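PDB 6EAS: GRMZM2G135359 pseudokinase from Zea mays, which is probably a membrane-bound pseudokinase that probably acts in drought responses, with a kinase-fold domain that may bind ATP and here holds a pyrimidine ligand in its cleft. Local coordinates for residues 102-107 / 123-128; 24-29 / 91-96; 254-259 / 271-276. All blocks are in the same frame, centred on the assembly; numbering follows the deposited sequence.

Contact 1: residues 102-107 / 123-128. With J3A (6-(4-methylpiperazin-1-yl)-N-(5-methyl-1H-pyrazol-3-yl)-2-[(E)-2-phenylethenyl]pyrimidin-4-amine), chain B.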
loop_
_atom_site.group_PDB
_atom_site.type_symbol
_atom_site.label_atom_id
_atom_site.label_comp_id
_atom_site.label_asym_id
_atom_site.label_seq_id
_atom_site.Cartn_x
_atom_site.Cartn_y
_atom_site.Cartn_z
ATOM N N ASN A 102 7.027 -2.689 -6.149
ATOM C CA ASN A 102 5.772 -1.988 -5.838
ATOM C C ASN A 102 5.257 -2.361 -4.448
ATOM O O ASN A 102 4.072 -2.187 -4.165
ATOM C CB ASN A 102 4.679 -2.268 -6.863
ATOM C CG ASN A 102 5.065 -1.824 -8.251
ATOM O OD1 ASN A 102 5.303 -2.660 -9.118
ATOM N ND2 ASN A 102 5.131 -0.520 -8.467
ATOM N N PHE A 103 6.156 -2.817 -3.572
ATOM C CA PHE A 103 5.851 -3.009 -2.172
ATOM C C PHE A 103 6.780 -2.100 -1.375
ATOM O O PHE A 103 7.919 -1.837 -1.802
ATOM C CB PHE A 103 5.999 -4.481 -1.776
ATOM C CG PHE A 103 5.592 -4.791 -0.358
ATOM C CD1 PHE A 103 4.262 -4.735 0.026
ATOM C CD2 PHE A 103 6.542 -5.108 0.603
ATOM C CE1 PHE A 103 3.886 -4.999 1.337
ATOM C CE2 PHE A 103 6.164 -5.387 1.907
ATOM C CZ PHE A 103 4.839 -5.338 2.273
ATOM N N MET A 104 6.279 -1.597 -0.245
ATOM C CA MET A 104 7.080 -0.844 0.674
ATOM C C MET A 104 7.878 -1.852 1.516
ATOM O O MET A 104 7.427 -2.366 2.542
ATOM C CB MET A 104 6.234 0.064 1.567
ATOM C CG MET A 104 7.059 0.830 2.584
ATOM S SD MET A 104 6.166 2.224 3.293
ATOM C CE MET A 104 6.345 3.357 1.909
ATOM N N ASN A 105 9.075 -2.149 1.024
ATOM C CA ASN A 105 9.855 -3.292 1.482
ATOM C C ASN A 105 10.431 -3.037 2.872
ATOM O O ASN A 105 10.879 -1.942 3.163
ATOM C CB ASN A 105 10.986 -3.580 0.498
ATOM C CG ASN A 105 10.449 -4.034 -0.832
ATOM O OD1 ASN A 105 9.764 -5.046 -0.881
ATOM N ND2 ASN A 105 10.720 -3.292 -1.888
ATOM N N LEU A 106 10.421 -4.082 3.703
ATOM C CA LEU A 106 11.133 -4.110 4.984
ATOM C C LEU A 106 12.644 -4.103 4.716
ATOM O O LEU A 106 13.131 -4.924 3.951
ATOM C CB LEU A 106 10.708 -5.379 5.726
ATOM C CG LEU A 106 11.258 -5.548 7.136
ATOM C CD1 LEU A 106 10.473 -4.684 8.115
ATOM C CD2 LEU A 106 11.219 -7.014 7.562
ATOM N N LEU A 107 13.372 -3.145 5.305
ATOM C CA LEU A 107 14.825 -3.006 5.089
ATOM C C LEU A 107 15.611 -3.554 6.285
ATOM O O LEU A 107 16.832 -3.708 6.214
ATOM C CB LEU A 107 15.178 -1.530 4.898
ATOM C CG LEU A 107 14.552 -0.851 3.686
ATOM C CD1 LEU A 107 15.037 0.587 3.586
ATOM C CD2 LEU A 107 14.873 -1.626 2.421
ATOM N N GLU A 123 11.314 1.231 3.592
ATOM C CA GLU A 123 11.653 2.155 2.530
ATOM C C GLU A 123 10.924 3.470 2.786
ATOM O O GLU A 123 9.842 3.481 3.377
ATOM C CB GLU A 123 11.217 1.555 1.199
ATOM C CG GLU A 123 12.054 0.374 0.769
ATOM C CD GLU A 123 11.619 -0.202 -0.558
ATOM O OE1 GLU A 123 10.408 -0.339 -0.767
ATOM O OE2 GLU A 123 12.482 -0.510 -1.373
ATOM N N TYR A 124 11.543 4.580 2.397
ATOM C CA TYR A 124 10.902 5.866 2.546
ATOM C C TYR A 124 10.346 6.284 1.189
ATOM O O TYR A 124 11.087 6.311 0.198
ATOM C CB TYR A 124 11.851 6.946 3.063
ATOM C CG TYR A 124 11.186 8.296 3.131
ATOM C CD1 TYR A 124 10.194 8.542 4.065
ATOM C CD2 TYR A 124 11.488 9.294 2.217
ATOM C CE1 TYR A 124 9.531 9.754 4.112
ATOM C CE2 TYR A 124 10.861 10.529 2.272
ATOM C CZ TYR A 124 9.879 10.756 3.222
ATOM O OH TYR A 124 9.222 11.943 3.270
ATOM N N ALA A 125 9.044 6.591 1.160
ATOM C CA ALA A 125 8.369 7.083 -0.053
ATOM C C ALA A 125 8.210 8.591 0.052
ATOM O O ALA A 125 7.397 9.094 0.814
ATOM C CB ALA A 125 7.028 6.397 -0.223
ATOM N N PRO A 126 8.972 9.391 -0.716
ATOM C CA PRO A 126 8.927 10.838 -0.530
ATOM C C PRO A 126 7.594 11.513 -0.924
ATOM O O PRO A 126 7.277 12.549 -0.363
ATOM C CB PRO A 126 10.135 11.328 -1.347
ATOM C CG PRO A 126 10.327 10.273 -2.392
ATOM C CD PRO A 126 9.935 8.964 -1.730
ATOM N N ASN A 127 6.788 10.914 -1.801
ATOM C CA ASN A 127 5.546 11.596 -2.243
ATOM C C ASN A 127 4.315 11.148 -1.435
ATOM O O ASN A 127 3.174 11.407 -1.840
ATOM C CB ASN A 127 5.379 11.483 -3.757
ATOM C CG ASN A 127 6.262 12.489 -4.469
ATOM O OD1 ASN A 127 6.145 13.687 -4.228
ATOM N ND2 ASN A 127 7.129 12.028 -5.345
ATOM N N GLY A 128 4.530 10.523 -0.274
ATOM C CA GLY A 128 3.445 10.201 0.646
ATOM C C GLY A 128 2.374 9.325 0.016
ATOM O O GLY A 128 2.667 8.535 -0.884
HETATM C C4 J3A B . 1.098 7.363 8.073
HETATM C C14 J3A B . 6.411 14.755 2.634
HETATM C C5 J3A B . 0.085 7.145 8.992
HETATM C C6 J3A B . -0.433 8.196 9.718
HETATM C C11 J3A B . 5.692 10.651 3.213
HETATM C C7 J3A B . 2.686 8.871 6.889
HETATM C C8 J3A B . 2.812 9.935 6.113
HETATM C C9 J3A B . 3.845 10.154 5.081
HETATM C C10 J3A B . 4.816 11.663 3.643
HETATM C C12 J3A B . 5.580 9.392 3.804
HETATM C C13 J3A B . 5.830 13.427 2.194
HETATM N N1 J3A B . 3.895 11.394 4.581
HETATM N N2 J3A B . 4.643 9.142 4.716
HETATM C C3 J3A B . 1.618 8.639 7.867
HETATM N N3 J3A B . 4.823 12.932 3.126
HETATM C C1 J3A B . 0.059 9.468 9.527
HETATM C C2 J3A B . 1.069 9.692 8.605
HETATM N N4 J3A B . 5.736 15.269 3.824
HETATM C C15 J3A B . 4.294 15.289 3.590
HETATM C C16 J3A B . 3.753 13.888 3.391
HETATM C C17 J3A B . 6.227 16.601 4.183
HETATM N N5 J3A B . 6.433 8.366 3.413
HETATM C C18 J3A B . 6.615 7.111 3.970
HETATM N N6 J3A B . 7.589 6.312 3.541
HETATM N N7 J3A B . 7.451 5.177 4.276
HETATM C C19 J3A B . 6.434 5.247 5.133
HETATM C C20 J3A B . 5.848 6.476 4.955
HETATM C C21 J3A B . 6.101 4.117 6.043
#

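Contact 2: residues 24-29 / 91-96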
loop_
_atom_site.group_PDB
_atom_site.type_symbol
_atom_site.label_atom_id
_atom_site.label_comp_id
_atom_site.label_asym_id
_atom_site.label_seq_id
_atom_site.Cartn_x
_atom_site.Cartn_y
_atom_site.Cartn_z
ATOM N N ALA A 24 19.191 -12.879 15.322
ATOM C CA ALA A 24 18.509 -12.748 14.007
ATOM C C ALA A 24 17.228 -13.588 14.012
ATOM O O ALA A 24 17.225 -14.719 14.489
ATOM C CB ALA A 24 19.437 -13.158 12.890
ATOM N N PHE A 25 16.134 -13.002 13.514
ATOM C CA PHE A 25 14.848 -13.687 13.435
ATOM C C PHE A 25 14.626 -14.199 12.010
ATOM O O PHE A 25 13.730 -15.013 11.774
ATOM C CB PHE A 25 13.717 -12.766 13.906
ATOM C CG PHE A 25 13.960 -12.151 15.261
ATOM C CD1 PHE A 25 14.462 -12.915 16.305
ATOM C CD2 PHE A 25 13.702 -10.809 15.491
ATOM C CE1 PHE A 25 14.707 -12.349 17.546
ATOM C CE2 PHE A 25 13.941 -10.247 16.735
ATOM C CZ PHE A 25 14.444 -11.017 17.758
ATOM N N VAL A 26 15.453 -13.733 11.070
ATOM C CA VAL A 26 15.240 -14.003 9.667
ATOM C C VAL A 26 16.571 -13.896 8.925
ATOM O O VAL A 26 17.472 -13.155 9.336
ATOM C CB VAL A 26 14.214 -13.028 9.056
ATOM C CG1 VAL A 26 12.806 -13.285 9.559
ATOM C CG2 VAL A 26 14.604 -11.578 9.294
ATOM N N THR A 27 16.655 -14.643 7.822
ATOM C CA THR A 27 17.687 -14.477 6.824
ATOM C C THR A 27 17.277 -13.280 5.964
ATOM O O THR A 27 16.099 -12.919 5.939
ATOM C CB THR A 27 17.868 -15.785 6.039
ATOM O OG1 THR A 27 17.762 -16.851 6.984
ATOM C CG2 THR A 27 19.183 -15.885 5.300
ATOM N N GLY A 28 18.253 -12.631 5.322
ATOM C CA GLY A 28 17.984 -11.633 4.277
ATOM C C GLY A 28 17.846 -10.210 4.797
ATOM O O GLY A 28 18.304 -9.282 4.133
ATOM N N VAL A 29 17.193 -10.026 5.951
ATOM C CA VAL A 29 16.909 -8.692 6.500
ATOM C C VAL A 29 17.841 -8.415 7.682
ATOM O O VAL A 29 17.812 -9.133 8.675
ATOM C CB VAL A 29 15.430 -8.554 6.911
ATOM C CG1 VAL A 29 15.136 -7.191 7.512
ATOM C CG2 VAL A 29 14.491 -8.812 5.744
ATOM N N LYS A 91 5.420 -11.239 11.563
ATOM C CA LYS A 91 5.374 -10.136 10.588
ATOM C C LYS A 91 6.738 -10.000 9.891
ATOM O O LYS A 91 6.815 -10.029 8.655
ATOM C CB LYS A 91 4.924 -8.817 11.221
ATOM C CG LYS A 91 4.899 -7.645 10.244
ATOM C CD LYS A 91 4.163 -6.428 10.739
ATOM C CE LYS A 91 3.986 -5.377 9.660
ATOM N NZ LYS A 91 4.468 -4.047 10.104
ATOM N N ILE A 92 7.825 -9.894 10.669
ATOM C CA ILE A 92 9.159 -9.720 10.051
ATOM C C ILE A 92 9.431 -10.879 9.088
ATOM O O ILE A 92 9.947 -10.659 8.000
ATOM C CB ILE A 92 10.291 -9.589 11.090
ATOM C CG1 ILE A 92 10.451 -8.148 11.568
ATOM C CG2 ILE A 92 11.605 -10.109 10.540
ATOM C CD1 ILE A 92 9.343 -7.675 12.461
ATOM N N THR A 93 9.135 -12.109 9.529
ATOM C CA THR A 93 9.314 -13.323 8.711
ATOM C C THR A 93 8.568 -13.168 7.385
ATOM O O THR A 93 9.147 -13.345 6.291
ATOM C CB THR A 93 8.780 -14.579 9.418
ATOM O OG1 THR A 93 9.500 -14.781 10.632
ATOM C CG2 THR A 93 8.890 -15.819 8.558
ATOM N N ASN A 94 7.278 -12.838 7.500
ATOM C CA ASN A 94 6.400 -12.749 6.332
ATOM C C ASN A 94 6.911 -11.638 5.405
ATOM O O ASN A 94 7.102 -11.869 4.214
ATOM C CB ASN A 94 4.936 -12.606 6.757
ATOM C CG ASN A 94 4.349 -13.912 7.260
ATOM O OD1 ASN A 94 4.478 -14.948 6.608
ATOM N ND2 ASN A 94 3.700 -13.881 8.414
ATOM N N LEU A 95 7.198 -10.453 5.956
ATOM C CA LEU A 95 7.543 -9.319 5.099
ATOM C C LEU A 95 8.911 -9.543 4.462
ATOM O O LEU A 95 9.135 -9.101 3.334
ATOM C CB LEU A 95 7.504 -8.004 5.885
ATOM C CG LEU A 95 6.107 -7.498 6.250
ATOM C CD1 LEU A 95 6.171 -6.082 6.790
ATOM C CD2 LEU A 95 5.154 -7.571 5.067
ATOM N N SER A 96 9.816 -10.227 5.176
ATOM C CA SER A 96 11.158 -10.513 4.639
ATOM C C SER A 96 11.058 -11.382 3.377
ATOM O O SER A 96 11.976 -11.381 2.559
ATOM C CB SER A 96 12.051 -11.158 5.672
ATOM O OG SER A 96 11.722 -12.526 5.848
#

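Contact 3: residues 254-259 / 271-276. With GOL (glycerol), chain C.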
loop_
_atom_site.group_PDB
_atom_site.type_symbol
_atom_site.label_atom_id
_atom_site.label_comp_id
_atom_site.label_asym_id
_atom_site.label_seq_id
_atom_site.Cartn_x
_atom_site.Cartn_y
_atom_site.Cartn_z
ATOM N N MET A 254 -24.937 6.373 -17.062
ATOM C CA MET A 254 -23.901 7.363 -16.774
ATOM C C MET A 254 -22.865 7.374 -17.906
ATOM O O MET A 254 -22.322 6.337 -18.289
ATOM C CB MET A 254 -23.187 7.054 -15.450
ATOM C CG MET A 254 -22.299 8.186 -14.944
ATOM S SD MET A 254 -21.327 7.788 -13.427
ATOM C CE MET A 254 -22.662 7.363 -12.308
ATOM N N ARG A 255 -22.610 8.571 -18.433
ATOM C CA ARG A 255 -21.557 8.804 -19.402
ATOM C C ARG A 255 -20.211 8.786 -18.660
ATOM O O ARG A 255 -20.140 9.122 -17.480
ATOM C CB ARG A 255 -21.793 10.143 -20.106
ATOM N N LEU A 256 -19.148 8.401 -19.369
ATOM C CA LEU A 256 -17.785 8.340 -18.809
ATOM C C LEU A 256 -17.284 9.722 -18.384
ATOM O O LEU A 256 -16.457 9.819 -17.470
ATOM C CB LEU A 256 -16.846 7.700 -19.829
ATOM C CG LEU A 256 -16.952 6.181 -19.883
ATOM C CD1 LEU A 256 -16.521 5.634 -21.235
ATOM C CD2 LEU A 256 -16.142 5.552 -18.754
ATOM N N GLU A 257 -17.772 10.785 -19.028
ATOM C CA GLU A 257 -17.384 12.147 -18.615
ATOM C C GLU A 257 -18.031 12.495 -17.262
ATOM O O GLU A 257 -17.543 13.381 -16.558
ATOM C CB GLU A 257 -17.711 13.175 -19.699
ATOM C CG GLU A 257 -19.181 13.262 -20.056
ATOM C CD GLU A 257 -19.584 12.533 -21.326
ATOM O OE1 GLU A 257 -18.966 11.490 -21.649
ATOM O OE2 GLU A 257 -20.525 13.014 -21.991
ATOM N N GLU A 258 -19.103 11.783 -16.877
ATOM C CA GLU A 258 -19.668 11.916 -15.533
ATOM C C GLU A 258 -18.794 11.160 -14.519
ATOM O O GLU A 258 -18.587 11.626 -13.405
ATOM C CB GLU A 258 -21.096 11.372 -15.464
ATOM C CG GLU A 258 -22.112 12.212 -16.215
ATOM C CD GLU A 258 -23.466 11.546 -16.385
ATOM O OE1 GLU A 258 -23.770 11.144 -17.524
ATOM O OE2 GLU A 258 -24.219 11.438 -15.381
ATOM N N LEU A 259 -18.310 9.977 -14.904
ATOM C CA LEU A 259 -17.648 9.055 -13.966
ATOM C C LEU A 259 -16.207 9.509 -13.676
ATOM O O LEU A 259 -15.786 9.533 -12.532
ATOM C CB LEU A 259 -17.700 7.636 -14.543
ATOM C CG LEU A 259 -17.059 6.558 -13.666
ATOM C CD1 LEU A 259 -17.750 5.218 -13.829
ATOM C CD2 LEU A 259 -15.567 6.430 -13.946
ATOM N N THR A 271 -10.173 3.279 -23.329
ATOM C CA THR A 271 -9.321 2.815 -22.221
ATOM C C THR A 271 -10.133 2.869 -20.917
ATOM O O THR A 271 -10.234 1.874 -20.187
ATOM C CB THR A 271 -8.017 3.619 -22.157
ATOM O OG1 THR A 271 -7.460 3.601 -23.473
ATOM C CG2 THR A 271 -7.018 3.057 -21.169
ATOM N N ALA A 272 -10.735 4.030 -20.649
ATOM C CA ALA A 272 -11.533 4.238 -19.449
ATOM C C ALA A 272 -12.607 3.150 -19.318
ATOM O O ALA A 272 -12.832 2.618 -18.210
ATOM C CB ALA A 272 -12.136 5.622 -19.458
ATOM N N ARG A 273 -13.256 2.812 -20.445
ATOM C CA ARG A 273 -14.301 1.809 -20.469
ATOM C C ARG A 273 -13.756 0.472 -19.980
ATOM O O ARG A 273 -14.371 -0.188 -19.154
ATOM C CB ARG A 273 -14.865 1.584 -21.876
ATOM C CG ARG A 273 -15.924 2.591 -22.283
ATOM C CD ARG A 273 -16.832 2.106 -23.407
ATOM N NE ARG A 273 -17.937 3.037 -23.538
ATOM C CZ ARG A 273 -17.819 4.280 -23.988
ATOM N NH1 ARG A 273 -16.699 4.676 -24.571
ATOM N NH2 ARG A 273 -18.818 5.132 -23.841
ATOM N N ALA A 274 -12.645 0.040 -20.576
ATOM C CA ALA A 274 -11.990 -1.216 -20.222
ATOM C C ALA A 274 -11.618 -1.227 -18.727
ATOM O O ALA A 274 -11.778 -2.242 -18.023
ATOM C CB ALA A 274 -10.761 -1.396 -21.073
ATOM N N LEU A 275 -11.111 -0.102 -18.229
ATOM C CA LEU A 275 -10.722 -0.057 -16.808
ATOM C C LEU A 275 -11.979 -0.202 -15.933
ATOM O O LEU A 275 -11.958 -0.905 -14.929
ATOM C CB LEU A 275 -9.947 1.229 -16.517
ATOM C CG LEU A 275 -8.552 1.294 -17.138
ATOM C CD1 LEU A 275 -7.981 2.694 -17.050
ATOM C CD2 LEU A 275 -7.601 0.296 -16.491
ATOM N N CYS A 276 -13.093 0.407 -16.345
ATOM C CA CYS A 276 -14.321 0.320 -15.543
ATOM C C CYS A 276 -14.881 -1.104 -15.486
ATOM O O CYS A 276 -15.567 -1.446 -14.518
ATOM C CB CYS A 276 -15.371 1.304 -16.031
ATOM S SG CYS A 276 -14.944 3.003 -15.594
HETATM C C1 GOL C . -19.161 8.052 -22.678
HETATM O O1 GOL C . -20.187 7.078 -22.653
HETATM C C2 GOL C . -18.719 8.332 -24.080
HETATM O O2 GOL C . -18.958 9.712 -24.191
HETATM C C3 GOL C . -17.231 8.128 -24.336
HETATM O O3 GOL C . -17.001 6.943 -25.110
#

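Contact 1: residues 102-107 / 123-128
The amide of N105 and the carboxylate of E123 lie side by side, their planes 62° apart, and N105 OD1 sits in plane at the edge of the F103 ring. Segment 123-128 is the hinge of the protein kinase fold, where the lobes join, packed against the loop that leads into strand 106-113 and the strand's first residues. N105 ND2 makes weak bonds to both E123 oxygens and a stronger one to the carbonyl of H100. From above the carboxylate plane, 54° out of it, N105 N bonds to E123 OE1 at 2.9 Å, which also forms a salt bridge with K187. E123 N returns a bond to N105 O at 3.2 Å, so E123 grips N105 by backbone and side chain. CG beside the backbone N (chi1 -71°) directs the E123 carboxylate to N105; the side chain crosses L107 at about a right angle, L107 CD2 resting on E123 CG at 3.8 Å. Beyond lies the ligand J3A, held by three bonds typical of kinase hinge binders: N7 to E123 O, N6 from A125 N (2.8 Å) and N5 to A125 O. The Y124 ring meets J3A N5 obliquely. M104, bent at its thioether, brings CE to 3.8 Å from A125 CB.

Contact 2: residues 24-29 / 91-96
V26 meets the helix through both of its methyls: CG1 comes to 3.5 Å and CG2 to 3.6 Å from the one methyl I92 CG2, the two side chains crossing at about a right angle. CG1 is the more deeply engaged branch. It also reaches T93 CA at 3.6 Å, against the helix backbone itself, and passes S96 OG at 3.9 Å. Its position follows from the first torsion, chi1 -70°, which sets CG1 anti to the carbonyl carbon of V26 and points it between I92, T93 and S96, three residues on one side of the helix. One turn further along, V29 CG2 presses on S96 CB at 3.4 Å, tighter than usual for two carbons. No hydrogen bond crosses between 24-29 and 91-96, so shape carries the contact.

The next shell fixes the helix surface that is touched. S96 OG, turned between its backbone N and carbonyl carbon (chi1 76°), donates to T93 O at 2.7 Å, a bond that holds the hydroxyl back along its own helix. T93 OG1 is likewise bonded to the carbonyl of R89. On the other side, F25 N bonds to the hydroxyl of Y109 while the F25 ring lies against Y88 and R89.

Helix 82-97 corresponds to the C-helix of the kinase N-lobe, and the N-terminal segment runs beside it, at the surface, on the side next to strand 106-113. Y109 of that strand touches V26 and V29 from the sheet side, whereas I92 packs inward on M120 of strand 116-123; the segment therefore lies between the helix and the outermost strand 106-113, touching both.

Contact 3: residues 254-259 / 271-276
L256, the first residue of the short helix 256-259, is the nearest approach to helix 269-282, with 7.5 Å between L256 CA and A272 CA. R255 is the N-cap of the short helix, and its backbone N bonds to E258 OE1 at 3.0 Å, the half of a capping box in which the third helical residue caps the N-cap amide; E258 OE2 forms a salt bridge with R248.

Between the helices, L256 does most of the touching. With CG anti to its carbonyl carbon (chi1 -79°), L256 splits its methyls: CD2 settles on A272 CB at 4.1 Å, and CD1 lies over one face of the R273 guanidinium, 3.3 Å above its centre. R273 reaches there by a chain extended from CG to NE that then turns at the CD-NE bond (chi4 69°), crossing the leucine at about a right angle, and L256 CD1 also meets R273 CG. Both segments belong to the helical C-lobe of the kinase fold, the short helix standing in the connection from helix 243-251 to helix 269-282. L259 adds a further apolar pairing: its CD1 and CD2 (3.9 Å) both reach C276 SG, which L256 CD2 also approaches. Y249 of helix 243-251 touches L256, L259 and C276 alike, and F267 adds to the packing on L256 and A272.

Shortening L256 to an alanine would remove the branched end and would probably uncover that face of the guanidinium, leave R273 freer to turn and open a gap beside A272.

A glycerol, probably from the crystallisation liquor, lies at the solvent-exposed end of R273. Its O3 sits at the guanidinium edge near the plane, although the very short approach to R273 NH1 makes the geometry doubtful, and its O2 donates to E257 OE1 at 3.1 Å.

In the fold
Along the chain the contacts follow in series: contact 2 comes first, then contact 1, then contact 3. Contacts 1 and 2 are neighbours, their centres about 17 Å apart, and they touch where helix 82-97 and strand 106-113 succeed each other: F103 CZ lies 3.6 Å from L95 CD2, and L106 packs on V29. Together they tie the N-terminal segment, helix and five-stranded sheet of the N-lobe to the ligand-bearing hinge. Contact 3 belongs to the far end of the C-lobe, its centre about 31 Å from that of contact 1 and about 42 Å from that of contact 2, and on the other side of the chain's centre from contact 2. It is therefore C-lobe packing well removed from the cleft.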